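Long-range contacts in aminoglycoside N(3)-acetyltransferase (Enterobacter cloacae, PDB 6NP5), which probably confers resistance to gentamicin, kanamycin and related antibiotics by transferring an acetyl group from acetyl-CoA to the 3-amino group of their 2-deoxystreptamine ring: residues V185-P190 and T202-S207; A115-S120 and H135-A140; T168-A173 and D253-G258. All coordinates share one frame; numbering follows the deposited sequence. Where two conformers were deposited one is given.

Interaction 1 (V185-P190 and T202-S207). With 9CS ((1R,2S,3S,4R,6S)-4,6-diamino-3-[(3-amino-3-deoxy-alpha-D-glucopyranosyl)oxy]-2-hydroxycyclohexyl 2,6-diamino-2,6-dideoxy-alpha-D-glucopyranoside), chain B.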
loop_
_atom_site.group_PDB
_atom_site.type_symbol
_atom_site.label_atom_id
_atom_site.label_comp_id
_atom_site.label_asym_id
_atom_site.label_seq_id
_atom_site.Cartn_x
_atom_site.Cartn_y
_atom_site.Cartn_z
ATOM N N VAL A 185 -6.975 10.421 13.565
ATOM C CA VAL A 185 -7.806 11.245 12.699
ATOM C C VAL A 185 -9.206 10.657 12.673
ATOM O O VAL A 185 -9.399 9.451 12.879
ATOM C CB VAL A 185 -7.255 11.292 11.246
ATOM C CG1 VAL A 185 -5.967 12.062 11.168
ATOM C CG2 VAL A 185 -7.076 9.891 10.652
ATOM N N THR A 186 -10.178 11.523 12.380
ATOM C CA THR A 186 -11.560 11.131 12.167
ATOM C C THR A 186 -11.959 11.535 10.758
ATOM O O THR A 186 -11.660 12.647 10.323
ATOM C CB THR A 186 -12.478 11.788 13.206
ATOM O OG1 THR A 186 -12.149 11.281 14.496
ATOM C CG2 THR A 186 -13.939 11.469 12.902
ATOM N N TYR A 187 -12.601 10.625 10.032
ATOM C CA TYR A 187 -13.043 10.915 8.674
ATOM C C TYR A 187 -14.223 10.014 8.368
ATOM O O TYR A 187 -14.568 9.115 9.147
ATOM C CB TYR A 187 -11.916 10.780 7.642
ATOM C CG TYR A 187 -11.203 9.452 7.625
ATOM C CD1 TYR A 187 -11.729 8.360 6.949
ATOM C CD2 TYR A 187 -10.004 9.289 8.292
ATOM C CE1 TYR A 187 -11.063 7.140 6.923
ATOM C CE2 TYR A 187 -9.323 8.080 8.262
ATOM C CZ TYR A 187 -9.856 7.024 7.585
ATOM O OH TYR A 187 -9.205 5.809 7.542
ATOM N N SER A 188 -14.876 10.291 7.244
ATOM C CA SER A 188 -16.086 9.579 6.877
ATOM C C SER A 188 -15.963 9.082 5.447
ATOM O O SER A 188 -15.473 9.801 4.563
ATOM C CB SER A 188 -17.315 10.475 6.947
ATOM O OG SER A 188 -17.517 10.978 8.259
ATOM N N MET A 189 -16.433 7.859 5.225
ATOM C CA MET A 189 -16.410 7.248 3.906
ATOM C C MET A 189 -17.797 6.735 3.541
ATOM O O MET A 189 -18.522 6.208 4.398
ATOM C CB MET A 189 -15.440 6.070 3.834
ATOM C CG MET A 189 -13.995 6.494 3.961
ATOM S SD MET A 189 -13.300 7.333 2.570
ATOM C CE MET A 189 -12.521 8.777 3.313
ATOM N N PRO A 190 -18.159 6.820 2.268
ATOM C CA PRO A 190 -19.484 6.357 1.822
ATOM C C PRO A 190 -19.365 4.941 1.274
ATOM O O PRO A 190 -18.669 4.716 0.271
ATOM C CB PRO A 190 -19.836 7.370 0.731
ATOM C CG PRO A 190 -18.507 7.729 0.126
ATOM C CD PRO A 190 -17.460 7.562 1.203
ATOM N N THR A 202 -15.350 7.132 11.224
ATOM C CA THR A 202 -14.455 6.353 12.062
ATOM C C THR A 202 -13.291 7.219 12.482
ATOM O O THR A 202 -13.008 8.249 11.874
ATOM C CB THR A 202 -13.913 5.136 11.270
ATOM O OG1 THR A 202 -13.325 4.193 12.161
ATOM C CG2 THR A 202 -12.846 5.537 10.231
ATOM N N SER A 203 -12.577 6.763 13.503
ATOM C CA SER A 203 -11.243 7.265 13.773
ATOM C C SER A 203 -10.233 6.165 13.456
ATOM O O SER A 203 -10.554 4.971 13.443
ATOM C CB SER A 203 -11.108 7.725 15.219
ATOM O OG SER A 203 -11.227 6.627 16.116
ATOM N N ASP A 204 -9.004 6.582 13.205
ATOM C CA ASP A 204 -7.916 5.632 13.002
ATOM C C ASP A 204 -6.611 6.372 13.279
ATOM O O ASP A 204 -6.598 7.583 13.476
ATOM C CB ASP A 204 -7.954 5.032 11.590
ATOM C CG ASP A 204 -7.414 3.607 11.533
ATOM O OD1 ASP A 204 -6.606 3.196 12.390
ATOM O OD2 ASP A 204 -7.773 2.917 10.566
ATOM N N TRP A 205 -5.509 5.638 13.276
ATOM C CA TRP A 205 -4.214 6.284 13.409
ATOM C C TRP A 205 -3.982 7.238 12.254
ATOM O O TRP A 205 -4.376 6.972 11.121
ATOM C CB TRP A 205 -3.091 5.230 13.457
ATOM C CG TRP A 205 -3.355 4.218 14.525
ATOM C CD1 TRP A 205 -3.640 2.902 14.345
ATOM C CD2 TRP A 205 -3.389 4.450 15.941
ATOM N NE1 TRP A 205 -3.857 2.295 15.554
ATOM C CE2 TRP A 205 -3.717 3.223 16.555
ATOM C CE3 TRP A 205 -3.219 5.587 16.745
ATOM C CZ2 TRP A 205 -3.833 3.084 17.942
ATOM C CZ3 TRP A 205 -3.368 5.454 18.124
ATOM C CH2 TRP A 205 -3.685 4.212 18.706
ATOM N N ASP A 206 -3.306 8.334 12.525
ATOM C CA ASP A 206 -2.979 9.300 11.484
ATOM C C ASP A 206 -1.921 8.705 10.572
ATOM O O ASP A 206 -0.787 8.501 10.989
ATOM C CB ASP A 206 -2.476 10.581 12.144
ATOM C CG ASP A 206 -2.331 11.732 11.174
ATOM O OD1 ASP A 206 -2.392 11.514 9.944
ATOM O OD2 ASP A 206 -2.200 12.887 11.656
ATOM N N SER A 207 -2.296 8.425 9.326
ATOM C CA SER A 207 -1.334 7.852 8.397
ATOM C C SER A 207 -0.432 8.905 7.797
ATOM O O SER A 207 0.460 8.550 7.025
ATOM C CB SER A 207 -2.043 7.061 7.296
ATOM O OG SER A 207 -2.774 7.899 6.425
HETATM C C1 9CS B . 2.153 10.928 1.579
HETATM C C2 9CS B . 3.277 10.973 0.557
HETATM C C3 9CS B . 4.534 10.401 1.092
HETATM C C4 9CS B . 4.968 11.126 2.335
HETATM C C5 9CS B . 3.808 11.221 3.340
HETATM C C6 9CS B . 4.129 12.159 4.470
HETATM C C7 9CS B . -1.565 7.610 3.098
HETATM C C8 9CS B . -1.692 9.134 3.068
HETATM C C9 9CS B . -0.532 9.754 2.279
HETATM C C10 9CS B . 0.845 9.310 2.812
HETATM C C11 9CS B . 0.928 7.790 2.997
HETATM C C12 9CS B . -0.254 7.222 3.781
HETATM C C13 9CS B . -3.928 9.967 3.210
HETATM C C14 9CS B . -5.237 9.582 2.530
HETATM C C15 9CS B . -5.348 10.225 1.177
HETATM C C16 9CS B . -5.230 11.703 1.332
HETATM C C17 9CS B . -3.915 12.077 2.012
HETATM C C18 9CS B . -3.709 13.540 2.188
HETATM N N1 9CS B . 2.986 12.232 5.370
HETATM N N2 9CS B . 2.194 7.478 3.675
HETATM N N3 9CS B . -2.695 7.020 3.813
HETATM N N4 9CS B . -6.657 9.875 0.519
HETATM O O5 9CS B . 2.605 11.751 2.712
HETATM O O7 9CS B . 5.561 10.493 0.048
HETATM O O8 9CS B . 6.061 10.484 3.007
HETATM O O9 9CS B . 1.944 9.613 1.960
HETATM O O10 9CS B . -0.634 11.163 2.371
HETATM O O11 9CS B . -2.892 9.486 2.412
HETATM O O12 9CS B . -3.847 11.415 3.339
HETATM O O13 9CS B . -5.221 8.178 2.402
HETATM O O14 9CS B . -5.248 12.360 0.053
HETATM O O15 9CS B . -4.747 14.097 2.903
HETATM N N6 9CS B . 2.818 10.209 -0.652
HETATM O O HOH W 1 -9.856 3.535 9.023
#
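The ring of Tyr187 carries the CG2 methyl of Thr202 over one face, displaced toward the rim, with CG2 4.1 Å from CE1 of Tyr187; CG2 of Val185, from the same strand as the tyrosine, lies in the ring plane at the edge. Chi1 of 55° puts CG of Tyr187 between its backbone N and carbonyl carbon, and from there the ring runs alongside Thr202, both side chains pointing the same way. Water 1 stands 2.8 Å from Tyr187 OH and donates to Asp204 OD2 at 2.7 Å, bridging hydroxyl and carboxylate. Val185 CG1 crosses Asp206 at about a right angle, 3.7 Å from Asp206 CG; Arg183 and Asn208 hold the Asp206 oxygens.

Four N-H...O bonds fix the antiparallel register: Val185 N to Asp204 O and Asp204 N to Val185 O (both 2.9 Å), Tyr187 N to Thr202 O and Thr202 N to Tyr187 O (both 3.0 Å). Between these hydrogen-bonded pairs lies the non-hydrogen-bonded pair Thr186–Ser203. Past the strand, Ser207 OG accepts a 2.8 Å bond from aminoglycoside N3.

These residues form the open end of hairpin 184-193/196-205. Helix 67-70 packs on the face carrying Val185 and Tyr187, Tyr67 touching both, and the loop residue His116 meets Tyr187.

Interaction 2 (A115-S120 and H135-A140). With 9CS ((1R,2S,3S,4R,6S)-4,6-diamino-3-[(3-amino-3-deoxy-alpha-D-glucopyranosyl)oxy]-2-hydroxycyclohexyl 2,6-diamino-2,6-dideoxy-alpha-D-glucopyranoside), chain B.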
loop_
_atom_site.group_PDB
_atom_site.type_symbol
_atom_site.label_atom_id
_atom_site.label_comp_id
_atom_site.label_asym_id
_atom_site.label_seq_id
_atom_site.Cartn_x
_atom_site.Cartn_y
_atom_site.Cartn_z
ATOM N N ALA A 115 -12.501 -3.444 0.889
ATOM C CA ALA A 115 -13.700 -2.648 1.137
ATOM C C ALA A 115 -13.435 -1.287 1.770
ATOM O O ALA A 115 -14.375 -0.496 1.891
ATOM C CB ALA A 115 -14.600 -3.456 2.069
ATOM N N HIS A 116 -12.239 -1.009 2.248
ATOM C CA HIS A 116 -11.957 0.257 2.901
ATOM C C HIS A 116 -11.725 1.302 1.815
ATOM O O HIS A 116 -10.753 1.194 1.062
ATOM C CB HIS A 116 -10.704 0.090 3.752
ATOM C CG HIS A 116 -10.479 1.215 4.706
ATOM N ND1 HIS A 116 -10.329 2.526 4.296
ATOM C CD2 HIS A 116 -10.325 1.207 6.052
ATOM C CE1 HIS A 116 -10.106 3.273 5.362
ATOM N NE2 HIS A 116 -10.110 2.498 6.433
ATOM N N PRO A 117 -12.580 2.316 1.676
ATOM C CA PRO A 117 -12.458 3.171 0.487
ATOM C C PRO A 117 -11.172 3.961 0.416
ATOM O O PRO A 117 -10.635 4.166 -0.679
ATOM C CB PRO A 117 -13.705 4.069 0.562
ATOM C CG PRO A 117 -14.684 3.253 1.341
ATOM C CD PRO A 117 -13.834 2.585 2.402
ATOM N N ASP A 118 -10.665 4.430 1.554
ATOM C CA ASP A 118 -9.465 5.255 1.555
ATOM C C ASP A 118 -8.195 4.407 1.531
ATOM O O ASP A 118 -7.200 4.773 0.891
ATOM C CB ASP A 118 -9.463 6.220 2.753
ATOM C CG ASP A 118 -8.396 7.271 2.627
ATOM O OD1 ASP A 118 -8.507 8.176 1.761
ATOM O OD2 ASP A 118 -7.422 7.142 3.400
ATOM N N ALA A 119 -8.199 3.298 2.254
ATOM C CA ALA A 119 -7.038 2.417 2.377
ATOM C C ALA A 119 -7.108 1.236 1.403
ATOM O O ALA A 119 -6.392 0.254 1.578
ATOM C CB ALA A 119 -6.961 1.913 3.811
ATOM N N SER A 120 -7.895 1.345 0.337
ATOM C CA SER A 120 -8.239 0.172 -0.450
ATOM C C SER A 120 -6.995 -0.545 -0.973
ATOM O O SER A 120 -6.060 0.072 -1.502
ATOM C CB SER A 120 -9.161 0.556 -1.619
ATOM O OG SER A 120 -9.757 -0.610 -2.203
ATOM N N HIS A 135 -11.619 -5.693 5.612
ATOM C CA HIS A 135 -10.894 -4.431 5.638
ATOM C C HIS A 135 -11.879 -3.364 6.103
ATOM O O HIS A 135 -12.492 -2.663 5.300
ATOM C CB HIS A 135 -10.255 -4.102 4.303
ATOM C CG HIS A 135 -9.174 -3.092 4.412
ATOM N ND1 HIS A 135 -8.535 -2.552 3.313
ATOM C CD2 HIS A 135 -8.619 -2.499 5.511
ATOM C CE1 HIS A 135 -7.574 -1.748 3.736
ATOM N NE2 HIS A 135 -7.638 -1.661 5.059
ATOM N N GLU A 136 -11.978 -3.236 7.399
ATOM C CA GLU A 136 -12.999 -2.407 8.013
ATOM C C GLU A 136 -12.492 -1.007 8.302
ATOM O O GLU A 136 -11.306 -0.777 8.549
ATOM C CB GLU A 136 -13.499 -3.073 9.280
ATOM C CG GLU A 136 -14.255 -4.324 8.905
ATOM C CD GLU A 136 -14.587 -5.214 10.045
ATOM O OE1 GLU A 136 -14.226 -4.896 11.176
ATOM O OE2 GLU A 136 -15.203 -6.268 9.783
ATOM N N MET A 137 -13.436 -0.077 8.306
ATOM C CA MET A 137 -13.165 1.246 8.808
ATOM C C MET A 137 -12.645 1.138 10.235
ATOM O O MET A 137 -13.151 0.352 11.039
ATOM C CB MET A 137 -14.447 2.077 8.760
ATOM C CG MET A 137 -14.791 2.419 7.321
ATOM S SD MET A 137 -13.849 3.738 6.570
ATOM C CE MET A 137 -14.661 5.135 7.324
ATOM N N GLY A 138 -11.603 1.904 10.529
ATOM C CA GLY A 138 -10.913 1.812 11.795
ATOM C C GLY A 138 -9.732 0.858 11.801
ATOM O O GLY A 138 -9.024 0.800 12.812
ATOM N N ALA A 139 -9.503 0.121 10.702
ATOM C CA ALA A 139 -8.392 -0.814 10.548
ATOM C C ALA A 139 -7.727 -0.633 9.188
ATOM O O ALA A 139 -7.632 -1.559 8.371
ATOM C CB ALA A 139 -8.882 -2.242 10.766
ATOM N N ALA A 140 -7.242 0.579 8.941
ATOM C CA ALA A 140 -6.704 0.915 7.633
ATOM C C ALA A 140 -5.441 0.121 7.322
ATOM O O ALA A 140 -5.397 -0.584 6.308
ATOM C CB ALA A 140 -6.450 2.408 7.514
HETATM C C1 9CS B . 2.153 10.928 1.579
HETATM C C2 9CS B . 3.277 10.973 0.557
HETATM C C3 9CS B . 4.534 10.401 1.092
HETATM C C4 9CS B . 4.968 11.126 2.335
HETATM C C5 9CS B . 3.808 11.221 3.340
HETATM C C6 9CS B . 4.129 12.159 4.470
HETATM C C7 9CS B . -1.565 7.610 3.098
HETATM C C8 9CS B . -1.692 9.134 3.068
HETATM C C9 9CS B . -0.532 9.754 2.279
HETATM C C10 9CS B . 0.845 9.310 2.812
HETATM C C11 9CS B . 0.928 7.790 2.997
HETATM C C12 9CS B . -0.254 7.222 3.781
HETATM C C13 9CS B . -3.928 9.967 3.210
HETATM C C14 9CS B . -5.237 9.582 2.530
HETATM C C15 9CS B . -5.348 10.225 1.177
HETATM C C16 9CS B . -5.230 11.703 1.332
HETATM C C17 9CS B . -3.915 12.077 2.012
HETATM C C18 9CS B . -3.709 13.540 2.188
HETATM N N1 9CS B . 2.986 12.232 5.370
HETATM N N2 9CS B . 2.194 7.478 3.675
HETATM N N3 9CS B . -2.695 7.020 3.813
HETATM N N4 9CS B . -6.657 9.875 0.519
HETATM O O5 9CS B . 2.605 11.751 2.712
HETATM O O7 9CS B . 5.561 10.493 0.048
HETATM O O8 9CS B . 6.061 10.484 3.007
HETATM O O9 9CS B . 1.944 9.613 1.960
HETATM O O10 9CS B . -0.634 11.163 2.371
HETATM O O11 9CS B . -2.892 9.486 2.412
HETATM O O12 9CS B . -3.847 11.415 3.339
HETATM O O13 9CS B . -5.221 8.178 2.402
HETATM O O14 9CS B . -5.248 12.360 0.053
HETATM O O15 9CS B . -4.747 14.097 2.903
HETATM N N6 9CS B . 2.818 10.209 -0.652
HETATM O O HOH W 2 -14.630 -0.923 4.997
HETATM O O HOH W 1 -9.856 3.535 9.023
#
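His116 and His135 interlock through a CH-pi contact: CB of His116 sits 3.5 Å from the centroid of the His135 ring and only 9° off its normal, thus almost over the centre. Both side chains are extended, each CG anti to its own backbone N (chi1 -167° for His116, -161° for His135), which carries both imidazoles into the interface with their ring planes oblique to each other.

The His116 ring is gripped on two faces. Ala119 CB lies over one, toward the rim; over the opposite face comes SD of Met137, 4.1 Å from the ring centroid in a sulfur-aromatic contact. Met137 achieves this by bending at both chi2 and chi3, folding its chain back to cross the imidazole at about a right angle. At the edge, CD2 of His116 is 3.3 Å from Glu136 O, the carbonyl that closes the type II turn Glu136–Ala139, whose third residue is Gly138. Beside the rings, Ala119 CB and Ala140 CB touch at 3.8 Å.

His135 NE2 donates over 2.8 Å to Ala140 O, which lies somewhat out of the His135 ring plane, and His135 ND1 bonds Ser114. His116 NE2 reaches water 1, in the ring plane at 2.8 Å, and the same water accepts a bond from Gly138 N; a second water donates to His135 O and, weakly, to Ala115 O.

Within the 115-120 loop, the carboxylate of Asp118 receives N4 of the aminoglycoside at OD1 (2.8 Å) and O13 at OD2 (2.6 Å), with Ser65 also bonded to OD1. The chemistry is therefore divided: dispersion, CH-pi, sulfur-aromatic and water-mediated contacts join the two loops, whereas Asp118 takes an amine and a hydroxyl of the 3-amino-3-deoxyglucose ring; the amine is probably protonated, which would add an ionic component.

Interaction 3 (T168-A173 and D253-G258); sequences TALHYA and DIVSFG. With 9CS ((1R,2S,3S,4R,6S)-4,6-diamino-3-[(3-amino-3-deoxy-alpha-D-glucopyranosyl)oxy]-2-hydroxycyclohexyl 2,6-diamino-2,6-dideoxy-alpha-D-glucopyranoside), chain B.
Helix-against-helix packing in the acetyltransferase domain brings Leu170 and Ala173, on helix 170-176, against Val255 and Gly258 of helix 251-265.

The interface itself is apolar. Val255 is its hub and uses both branches: CG1, anti to the backbone N (chi1 168°), meets CD1 of Tyr172 at 3.6 Å, the two side chains crossing at about a right angle, while CG2 turns toward Ala169, 3.6 Å from its carbonyl O and 4.1 Å from its CB. Leu170 also divides its methyls, CD1 touching Ile254 CD1 at 4.0 Å and CD2 lying 3.6 Å from Ile254 O. Gly258, without a side chain, lets Leu170 CD2 come within 4.1 Å of its CA and Ala173 CB within 4.0 Å of its C.

Around this core, helix 146-152 covers Tyr172 and Val255 through Leu151, and helix 222-233 covers Leu170 through Val223 and Ile226.

Polar interactions lie on another side of helix 170-176. Thr168 and His171 belong to the acetyl-CoA site; Glu174 OE2 is hydrogen-bonded to His171 ND1, which would restrain rotation of the imidazole. In the plane of that ring, His171 NE2 accepts a hydrogen bond of 2.9 Å from N2 of the aminoglycoside.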
loop_
_atom_site.group_PDB
_atom_site.type_symbol
_atom_site.label_atom_id
_atom_site.label_comp_id
_atom_site.label_asym_id
_atom_site.label_seq_id
_atom_site.Cartn_x
_atom_site.Cartn_y
_atom_site.Cartn_z
ATOM N N THR A 168 4.284 1.460 2.602
ATOM C CA THR A 168 2.986 1.468 3.266
ATOM C C THR A 168 2.923 0.518 4.442
ATOM O O THR A 168 2.272 0.821 5.445
ATOM C CB THR A 168 1.914 1.085 2.244
ATOM O OG1 THR A 168 2.039 1.930 1.102
ATOM C CG2 THR A 168 0.528 1.250 2.832
ATOM N N ALA A 169 3.576 -0.640 4.349
ATOM C CA ALA A 169 3.470 -1.619 5.415
ATOM C C ALA A 169 3.972 -1.076 6.737
ATOM O O ALA A 169 3.552 -1.564 7.791
ATOM C CB ALA A 169 4.239 -2.883 5.068
ATOM N N LEU A 170 4.851 -0.078 6.715
ATOM C CA LEU A 170 5.335 0.494 7.973
ATOM C C LEU A 170 4.251 1.237 8.739
ATOM O O LEU A 170 4.425 1.479 9.946
ATOM C CB LEU A 170 6.581 1.350 7.759
ATOM C CG LEU A 170 7.869 0.519 7.704
ATOM C CD1 LEU A 170 8.994 1.350 7.152
ATOM C CD2 LEU A 170 8.204 0.006 9.078
ATOM N N HIS A 171 3.116 1.562 8.110
ATOM C CA HIS A 171 1.998 2.106 8.882
ATOM C C HIS A 171 1.443 1.084 9.867
ATOM O O HIS A 171 0.844 1.486 10.872
ATOM C CB HIS A 171 0.920 2.654 7.951
ATOM C CG HIS A 171 1.362 3.839 7.144
ATOM N ND1 HIS A 171 1.833 5.002 7.706
ATOM C CD2 HIS A 171 1.359 4.058 5.815
ATOM C CE1 HIS A 171 2.138 5.865 6.762
ATOM N NE2 HIS A 171 1.849 5.319 5.602
ATOM N N TYR A 172 1.690 -0.216 9.655
ATOM C CA TYR A 172 1.338 -1.223 10.645
ATOM C C TYR A 172 2.187 -1.030 11.904
ATOM O O TYR A 172 1.687 -1.143 13.026
ATOM C CB TYR A 172 1.554 -2.626 10.058
ATOM C CG TYR A 172 1.196 -3.726 11.034
ATOM C CD1 TYR A 172 2.101 -4.127 12.032
ATOM C CD2 TYR A 172 -0.051 -4.367 11.002
ATOM C CE1 TYR A 172 1.774 -5.084 12.940
ATOM C CE2 TYR A 172 -0.385 -5.342 11.912
ATOM C CZ TYR A 172 0.528 -5.697 12.897
ATOM O OH TYR A 172 0.163 -6.666 13.795
ATOM N N ALA A 173 3.491 -0.777 11.734
ATOM C CA ALA A 173 4.346 -0.540 12.891
ATOM C C ALA A 173 3.842 0.644 13.689
ATOM O O ALA A 173 3.836 0.605 14.931
ATOM C CB ALA A 173 5.779 -0.294 12.435
ATOM N N ASP A 253 10.348 -8.322 8.578
ATOM C CA ASP A 253 11.574 -7.841 9.206
ATOM C C ASP A 253 11.574 -6.323 9.293
ATOM O O ASP A 253 11.908 -5.766 10.340
ATOM C CB ASP A 253 12.791 -8.334 8.421
ATOM C CG ASP A 253 14.078 -8.136 9.193
ATOM O OD1 ASP A 253 14.186 -8.700 10.286
ATOM O OD2 ASP A 253 14.957 -7.422 8.710
ATOM N N ILE A 254 11.190 -5.625 8.219
ATOM C CA ILE A 254 11.211 -4.162 8.293
ATOM C C ILE A 254 10.159 -3.658 9.278
ATOM O O ILE A 254 10.394 -2.676 9.989
ATOM C CB ILE A 254 11.127 -3.494 6.905
ATOM C CG1 ILE A 254 11.513 -2.021 7.000
ATOM C CG2 ILE A 254 9.735 -3.649 6.312
ATOM C CD1 ILE A 254 11.658 -1.303 5.676
ATOM N N VAL A 255 8.998 -4.315 9.347
ATOM C CA VAL A 255 7.966 -3.861 10.275
ATOM C C VAL A 255 8.387 -4.104 11.708
ATOM O O VAL A 255 8.207 -3.235 12.573
ATOM C CB VAL A 255 6.613 -4.487 9.911
ATOM C CG1 VAL A 255 5.574 -4.270 11.018
ATOM C CG2 VAL A 255 6.150 -3.891 8.606
ATOM N N SER A 256 8.976 -5.267 11.997
ATOM C CA SER A 256 9.499 -5.506 13.343
ATOM C C SER A 256 10.560 -4.479 13.704
ATOM O O SER A 256 10.556 -3.923 14.817
ATOM C CB SER A 256 10.066 -6.923 13.459
ATOM O OG SER A 256 9.038 -7.878 13.320
ATOM N N PHE A 257 11.453 -4.177 12.761
ATOM C CA PHE A 257 12.453 -3.137 12.981
ATOM C C PHE A 257 11.780 -1.809 13.281
ATOM O O PHE A 257 12.204 -1.073 14.191
ATOM C CB PHE A 257 13.342 -3.029 11.741
ATOM C CG PHE A 257 14.364 -1.929 11.798
ATOM C CD1 PHE A 257 14.048 -0.653 11.360
ATOM C CD2 PHE A 257 15.655 -2.170 12.254
ATOM C CE1 PHE A 257 14.964 0.365 11.397
ATOM C CE2 PHE A 257 16.584 -1.139 12.297
ATOM C CZ PHE A 257 16.235 0.121 11.858
ATOM N N GLY A 258 10.720 -1.486 12.550
ATOM C CA GLY A 258 10.041 -0.222 12.777
ATOM C C GLY A 258 9.353 -0.117 14.120
ATOM O O GLY A 258 9.365 0.958 14.739
HETATM C C1 9CS B . 2.153 10.928 1.579
HETATM C C2 9CS B . 3.277 10.973 0.557
HETATM C C3 9CS B . 4.534 10.401 1.092
HETATM C C4 9CS B . 4.968 11.126 2.335
HETATM C C5 9CS B . 3.808 11.221 3.340
HETATM C C6 9CS B . 4.129 12.159 4.470
HETATM C C7 9CS B . -1.565 7.610 3.098
HETATM C C8 9CS B . -1.692 9.134 3.068
HETATM C C9 9CS B . -0.532 9.754 2.279
HETATM C C10 9CS B . 0.845 9.310 2.812
HETATM C C11 9CS B . 0.928 7.790 2.997
HETATM C C12 9CS B . -0.254 7.222 3.781
HETATM C C13 9CS B . -3.928 9.967 3.210
HETATM C C14 9CS B . -5.237 9.582 2.530
HETATM C C15 9CS B . -5.348 10.225 1.177
HETATM C C16 9CS B . -5.230 11.703 1.332
HETATM C C17 9CS B . -3.915 12.077 2.012
HETATM C C18 9CS B . -3.709 13.540 2.188
HETATM N N1 9CS B . 2.986 12.232 5.370
HETATM N N2 9CS B . 2.194 7.478 3.675
HETATM N N3 9CS B . -2.695 7.020 3.813
HETATM N N4 9CS B . -6.657 9.875 0.519
HETATM O O5 9CS B . 2.605 11.751 2.712
HETATM O O7 9CS B . 5.561 10.493 0.048
HETATM O O8 9CS B . 6.061 10.484 3.007
HETATM O O9 9CS B . 1.944 9.613 1.960
HETATM O O10 9CS B . -0.634 11.163 2.371
HETATM O O11 9CS B . -2.892 9.486 2.412
HETATM O O12 9CS B . -3.847 11.415 3.339
HETATM O O13 9CS B . -5.221 8.178 2.402
HETATM O O14 9CS B . -5.248 12.360 0.053
HETATM O O15 9CS B . -4.747 14.097 2.903
HETATM N N6 9CS B . 2.818 10.209 -0.652
#

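In the fold
All three contacts touch the bound aminoglycoside, each through one residue: Ser207 of interaction 1 and His171 of interaction 3 hold different amines of its central ring, Asp118 of interaction 2 an outer sugar. The amine at His171 is the one beside the diamino sugar, consistent with the 3-amino group that is acetylated. Interactions 1 and 2, with centres 9 Å apart, are directly joined: Asp204 OD2 lies 2.9 Å from Ala140 N, a probable hydrogen bond, and water 1 is common to both. Interaction 3 is about 20 Å and 18 Å from their centres; Ser207 O nevertheless packs 3.2 Å from His171 CE1, and the hairpin is nested in the chain between its segments.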